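Local coordinates for protein AvrRxo1-ORF2 (Xanthomonas oryzae pv. oryzicola, PDB 4Z8T) that binds the type III effector AvrRxo1-ORF1, which carries a polynucleotide kinase domain, and probably serves as its chaperone, at residues 40-45 and 73-78; 50-55 and 89-94. All coordinates share one frame; numbering follows the deposited sequence.

Contact 1 (40-45 and 73-78); sequences KERFDL and MYYVEY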
# COMPACT_ATOMS: atom_id res chain seq x y z
N LYS B 40 12.08 -4.09 -23.00
CA LYS B 40 12.81 -5.01 -22.14
C LYS B 40 12.95 -6.37 -22.83
O LYS B 40 12.01 -6.85 -23.46
CB LYS B 40 12.06 -5.16 -20.80
CG LYS B 40 12.63 -6.16 -19.80
CD LYS B 40 12.03 -5.89 -18.43
CE LYS B 40 12.40 -6.95 -17.42
NZ LYS B 40 12.65 -6.33 -16.09
N GLU B 41 14.13 -6.97 -22.73
CA GLU B 41 14.39 -8.26 -23.37
C GLU B 41 13.40 -9.33 -22.90
O GLU B 41 13.09 -9.43 -21.70
CB GLU B 41 15.83 -8.72 -23.10
CG GLU B 41 16.20 -10.06 -23.72
CD GLU B 41 17.66 -10.42 -23.48
OE1 GLU B 41 18.41 -9.58 -22.95
OE2 GLU B 41 18.05 -11.56 -23.83
N ARG B 42 12.87 -10.09 -23.84
CA ARG B 42 11.91 -11.14 -23.54
C ARG B 42 12.53 -12.20 -22.63
O ARG B 42 13.66 -12.64 -22.88
CB ARG B 42 11.44 -11.80 -24.82
CG ARG B 42 10.40 -12.88 -24.59
CD ARG B 42 9.02 -12.38 -24.97
NE ARG B 42 8.96 -12.02 -26.38
CZ ARG B 42 7.83 -11.84 -27.06
NH1 ARG B 42 6.66 -11.99 -26.46
NH2 ARG B 42 7.88 -11.51 -28.35
N PHE B 43 11.80 -12.63 -21.60
CA PHE B 43 12.37 -13.60 -20.67
C PHE B 43 12.57 -14.97 -21.31
O PHE B 43 11.63 -15.57 -21.86
CB PHE B 43 11.56 -13.74 -19.39
CG PHE B 43 12.22 -14.64 -18.37
CD1 PHE B 43 13.29 -14.18 -17.62
CD2 PHE B 43 11.79 -15.94 -18.20
CE1 PHE B 43 13.91 -15.01 -16.70
CE2 PHE B 43 12.40 -16.77 -17.28
CZ PHE B 43 13.46 -16.30 -16.53
N ASP B 44 13.80 -15.47 -21.20
CA ASP B 44 14.25 -16.70 -21.83
C ASP B 44 15.03 -17.49 -20.77
O ASP B 44 16.20 -17.22 -20.54
CB ASP B 44 15.16 -16.34 -23.02
CG ASP B 44 15.69 -17.55 -23.77
OD1 ASP B 44 16.18 -18.52 -23.14
OD2 ASP B 44 15.66 -17.51 -25.02
N LEU B 45 14.37 -18.46 -20.14
CA LEU B 45 14.98 -19.22 -19.04
C LEU B 45 16.24 -19.95 -19.48
O LEU B 45 17.24 -19.97 -18.77
CB LEU B 45 13.97 -20.21 -18.44
CG LEU B 45 14.52 -21.09 -17.31
CD1 LEU B 45 14.98 -20.24 -16.13
CD2 LEU B 45 13.52 -22.15 -16.87
N MSE B 73 10.30 -12.85 -11.09
CA MSE B 73 11.30 -11.97 -10.49
C MSE B 73 11.82 -10.96 -11.51
O MSE B 73 11.91 -9.77 -11.24
CB MSE B 73 12.47 -12.78 -9.91
CG MSE B 73 13.54 -11.92 -9.30
SE MSE B 73 15.02 -13.04 -8.69
CE MSE B 73 14.01 -14.13 -7.47
N TYR B 74 12.12 -11.44 -12.71
CA TYR B 74 12.65 -10.60 -13.77
C TYR B 74 11.71 -9.44 -14.09
O TYR B 74 12.14 -8.28 -14.15
CB TYR B 74 12.85 -11.48 -15.01
CG TYR B 74 13.37 -10.78 -16.25
CD1 TYR B 74 14.63 -10.21 -16.29
CD2 TYR B 74 12.59 -10.73 -17.40
CE1 TYR B 74 15.11 -9.59 -17.43
CE2 TYR B 74 13.06 -10.11 -18.55
CZ TYR B 74 14.31 -9.55 -18.56
OH TYR B 74 14.78 -8.94 -19.69
N TYR B 75 10.44 -9.75 -14.26
CA TYR B 75 9.47 -8.74 -14.69
C TYR B 75 8.92 -7.89 -13.55
O TYR B 75 8.75 -6.69 -13.72
CB TYR B 75 8.31 -9.39 -15.43
CG TYR B 75 8.67 -9.78 -16.85
CD1 TYR B 75 9.10 -8.83 -17.76
CD2 TYR B 75 8.57 -11.10 -17.27
CE1 TYR B 75 9.43 -9.18 -19.06
CE2 TYR B 75 8.90 -11.46 -18.58
CZ TYR B 75 9.33 -10.49 -19.46
OH TYR B 75 9.66 -10.83 -20.75
N VAL B 76 8.62 -8.52 -12.42
CA VAL B 76 7.92 -7.82 -11.34
C VAL B 76 8.88 -7.14 -10.38
O VAL B 76 8.66 -6.00 -9.98
CB VAL B 76 7.00 -8.77 -10.57
CG1 VAL B 76 6.30 -8.03 -9.44
CG2 VAL B 76 5.97 -9.36 -11.50
N GLU B 77 9.95 -7.83 -10.01
CA GLU B 77 10.87 -7.28 -9.01
C GLU B 77 11.95 -6.39 -9.57
O GLU B 77 12.48 -5.53 -8.86
CB GLU B 77 11.51 -8.40 -8.21
CG GLU B 77 10.57 -9.16 -7.32
CD GLU B 77 11.32 -10.17 -6.49
OE1 GLU B 77 10.99 -11.38 -6.57
OE2 GLU B 77 12.27 -9.77 -5.77
N TYR B 78 12.31 -6.59 -10.84
CA TYR B 78 13.39 -5.79 -11.43
C TYR B 78 12.95 -5.15 -12.74
O TYR B 78 13.49 -5.47 -13.81
CB TYR B 78 14.66 -6.64 -11.60
CG TYR B 78 15.18 -7.15 -10.27
CD1 TYR B 78 16.07 -6.40 -9.52
CD2 TYR B 78 14.73 -8.36 -9.75
CE1 TYR B 78 16.52 -6.85 -8.29
CE2 TYR B 78 15.18 -8.82 -8.53
CZ TYR B 78 16.08 -8.06 -7.80
OH TYR B 78 16.52 -8.50 -6.58
O HOH W 1 9.70 -5.57 -15.90
O HOH W 2 9.73 -8.27 -22.35
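K40 runs over one face of the Y74 ring. Its CG lies anti to the backbone N (chi1 176°), and the extended chain lays K40 CE 3.5 Å from the centroid of the Y74 ring, a CH-pi contact. A bend at the last torsion (142°) then directs the amine. K40 NZ stands 4.2 Å from the Y74 ring centroid, almost on the ring normal, so a cation-pi interaction adds to it. K40 NZ also donates to Y74 O at 2.8 Å, to a water held by Y75 O and, outside these segments, to V81 O. At the ring's edge, Y74 OH donates to E41 O at 2.7 Å, and that carbonyl oxygen lies in the ring plane. The F43 ring meets Y74 obliquely, with F43 CD1 3.5 Å from Y74 CD2. These contacts form the tight part.

The Y75 edge is water-bridged. Y75 OH accepts from F43 N at 2.9 Å, and a second water joins it to K40 O. R42 is the loose, solvent side: it is exposed and brings little beyond its CA, 3.6 Å from Y75 OH.

The loop 40-45 thus ties the end of helix 6-38 to the last turn of helix 63-77. Helix 6-38 packs A35 on K40 and Y75. Helix 84-94 sets F87 edge-to-face on Y74 and gives L84 N to E41 OE1.

Contact 2 (50-55 and 89-94); sequences KICDTS and HIVETL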
# COMPACT_ATOMS: atom_id res chain seq x y z
N LYS B 50 22.28 -20.31 -19.14
CA LYS B 50 23.61 -20.38 -19.73
C LYS B 50 24.61 -19.56 -18.94
O LYS B 50 25.78 -19.93 -18.83
CB LYS B 50 23.59 -19.87 -21.17
CG LYS B 50 23.25 -20.90 -22.21
CD LYS B 50 23.93 -20.58 -23.54
CE LYS B 50 22.90 -20.30 -24.62
NZ LYS B 50 21.64 -21.05 -24.35
N ILE B 51 24.14 -18.44 -18.40
CA ILE B 51 25.02 -17.43 -17.82
C ILE B 51 24.99 -17.48 -16.28
O ILE B 51 25.84 -16.88 -15.61
CB ILE B 51 24.65 -16.03 -18.40
CG1 ILE B 51 24.96 -15.99 -19.90
CG2 ILE B 51 25.37 -14.91 -17.68
CD1 ILE B 51 25.96 -14.90 -20.31
N CYS B 52 24.04 -18.22 -15.73
CA CYS B 52 24.00 -18.43 -14.28
C CYS B 52 23.23 -19.69 -13.89
O CYS B 52 22.53 -20.29 -14.71
CB CYS B 52 23.40 -17.22 -13.56
SG CYS B 52 21.67 -16.91 -13.97
N ASP B 53 23.38 -20.07 -12.63
CA ASP B 53 22.74 -21.26 -12.09
C ASP B 53 21.42 -20.90 -11.41
O ASP B 53 21.40 -20.14 -10.44
CB ASP B 53 23.66 -21.92 -11.07
CG ASP B 53 23.07 -23.18 -10.47
OD1 ASP B 53 22.22 -23.81 -11.13
OD2 ASP B 53 23.47 -23.54 -9.35
N THR B 54 20.33 -21.47 -11.92
CA THR B 54 19.00 -21.28 -11.34
C THR B 54 18.57 -22.50 -10.54
O THR B 54 17.43 -22.57 -10.07
CB THR B 54 17.95 -21.03 -12.44
OG1 THR B 54 17.98 -22.12 -13.38
CG2 THR B 54 18.22 -19.72 -13.16
N SER B 55 19.48 -23.45 -10.39
CA SER B 55 19.13 -24.75 -9.84
C SER B 55 19.02 -24.77 -8.31
O SER B 55 18.36 -25.64 -7.75
CB SER B 55 20.13 -25.80 -10.30
OG SER B 55 19.64 -27.11 -10.10
N HIS B 89 23.52 -11.22 -13.27
CA HIS B 89 24.33 -10.70 -12.17
C HIS B 89 23.53 -10.68 -10.87
O HIS B 89 24.06 -10.99 -9.80
CB HIS B 89 24.84 -9.30 -12.49
CG HIS B 89 25.82 -9.26 -13.61
ND1 HIS B 89 26.31 -10.40 -14.22
CD2 HIS B 89 26.41 -8.22 -14.24
CE1 HIS B 89 27.16 -10.05 -15.18
NE2 HIS B 89 27.24 -8.74 -15.21
N ILE B 90 22.26 -10.29 -10.97
CA ILE B 90 21.36 -10.28 -9.82
C ILE B 90 21.22 -11.68 -9.25
O ILE B 90 21.40 -11.89 -8.04
CB ILE B 90 19.96 -9.78 -10.23
CG1 ILE B 90 20.02 -8.35 -10.77
CG2 ILE B 90 18.97 -9.91 -9.06
CD1 ILE B 90 20.37 -7.32 -9.72
N VAL B 91 20.89 -12.64 -10.11
CA VAL B 91 20.66 -14.02 -9.69
C VAL B 91 21.90 -14.61 -9.00
O VAL B 91 21.79 -15.30 -7.98
CB VAL B 91 20.24 -14.90 -10.88
CG1 VAL B 91 20.14 -16.36 -10.47
CG2 VAL B 91 18.90 -14.42 -11.42
N GLU B 92 23.07 -14.30 -9.55
CA GLU B 92 24.34 -14.75 -8.97
C GLU B 92 24.57 -14.15 -7.59
O GLU B 92 25.06 -14.84 -6.69
CB GLU B 92 25.51 -14.38 -9.89
CG GLU B 92 25.55 -15.18 -11.19
CD GLU B 92 26.41 -14.51 -12.24
OE1 GLU B 92 26.85 -13.36 -12.01
OE2 GLU B 92 26.65 -15.12 -13.30
N THR B 93 24.21 -12.88 -7.43
CA THR B 93 24.27 -12.20 -6.13
C THR B 93 23.36 -12.92 -5.13
O THR B 93 23.75 -13.17 -3.98
CB THR B 93 23.85 -10.72 -6.25
OG1 THR B 93 24.79 -10.00 -7.05
CG2 THR B 93 23.77 -10.06 -4.88
N LEU B 94 22.15 -13.28 -5.57
CA LEU B 94 21.19 -13.94 -4.70
C LEU B 94 21.70 -15.27 -4.15
O LEU B 94 21.41 -15.63 -3.01
CB LEU B 94 19.86 -14.16 -5.40
CG LEU B 94 19.05 -12.92 -5.76
CD1 LEU B 94 17.71 -13.35 -6.32
CD2 LEU B 94 18.87 -12.04 -4.55
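The flat group that crosses this contact is the carboxylate of E92, and it meets I51 through one oxygen. E92 OE2 approaches I51 O to 3.0 Å. Both atoms are acceptors, so this is not a hydrogen bond. If the carboxylate is charged, the pair would be expected to repel mildly. E92 is exposed, so solvent may soften the effect. The second flat group is the carboxylate of D53, which turns back on its own chain. S55 N meets D53 OD1 from above the carboxylate plane, 61° out of it. This is an Asx turn, placed just after helix 45-51 in an all-helical fold.

The apolar part is small. C52 points toward helix 84-94 and touches two neighbouring residues there. E92 CG touches C52 CB at 3.8 Å. Beyond CG the E92 chain is extended, which carries the carboxylate along to I51. The SG of C52 falls between the backbone N and the carbonyl carbon (chi1 64°). There C52 SG meets V91 CG1 at 3.9 Å. V91 CG1 also comes to 4.0 Å from D53 O.

The V91 end is buried, and the I51 and E92 end lies at the surface. V91 rests on Y70 of helix 63-77. T54 is also buried, against R66 and Y70 of that helix. No hydrogen bond crosses between the two segments. The attractive contacts found are the van der Waals touches of C52 and D53 with V91 and E92. The Asx turn is a local bond within the loop: S55 N donates to D53 OD1 at 2.9 Å, with an N-H...O angle of 153°.

Contacts 1 and 2 have centres about 13 Å apart. They meet where 73-78 packs on 89-94. SE of selenomethionine M73 in contact 1 touches L94 CD1 of contact 2 at 3.6 Å, and Y78 CZ touches I90 CG2 at 3.7 Å. Along the chain their segments alternate: 40-45 and 50-55 come first, then 73-78 and 89-94. Helix 45-51 runs from the end of 40-45 into the start of 50-55. Both contacts reach the chain of AvrRxo1-ORF1. From contact 1, Y78 OH and E77 OE2 bond to S215 OG of that chain. From contact 2, D53 and S55 pack on its P20, and L94 on its V212.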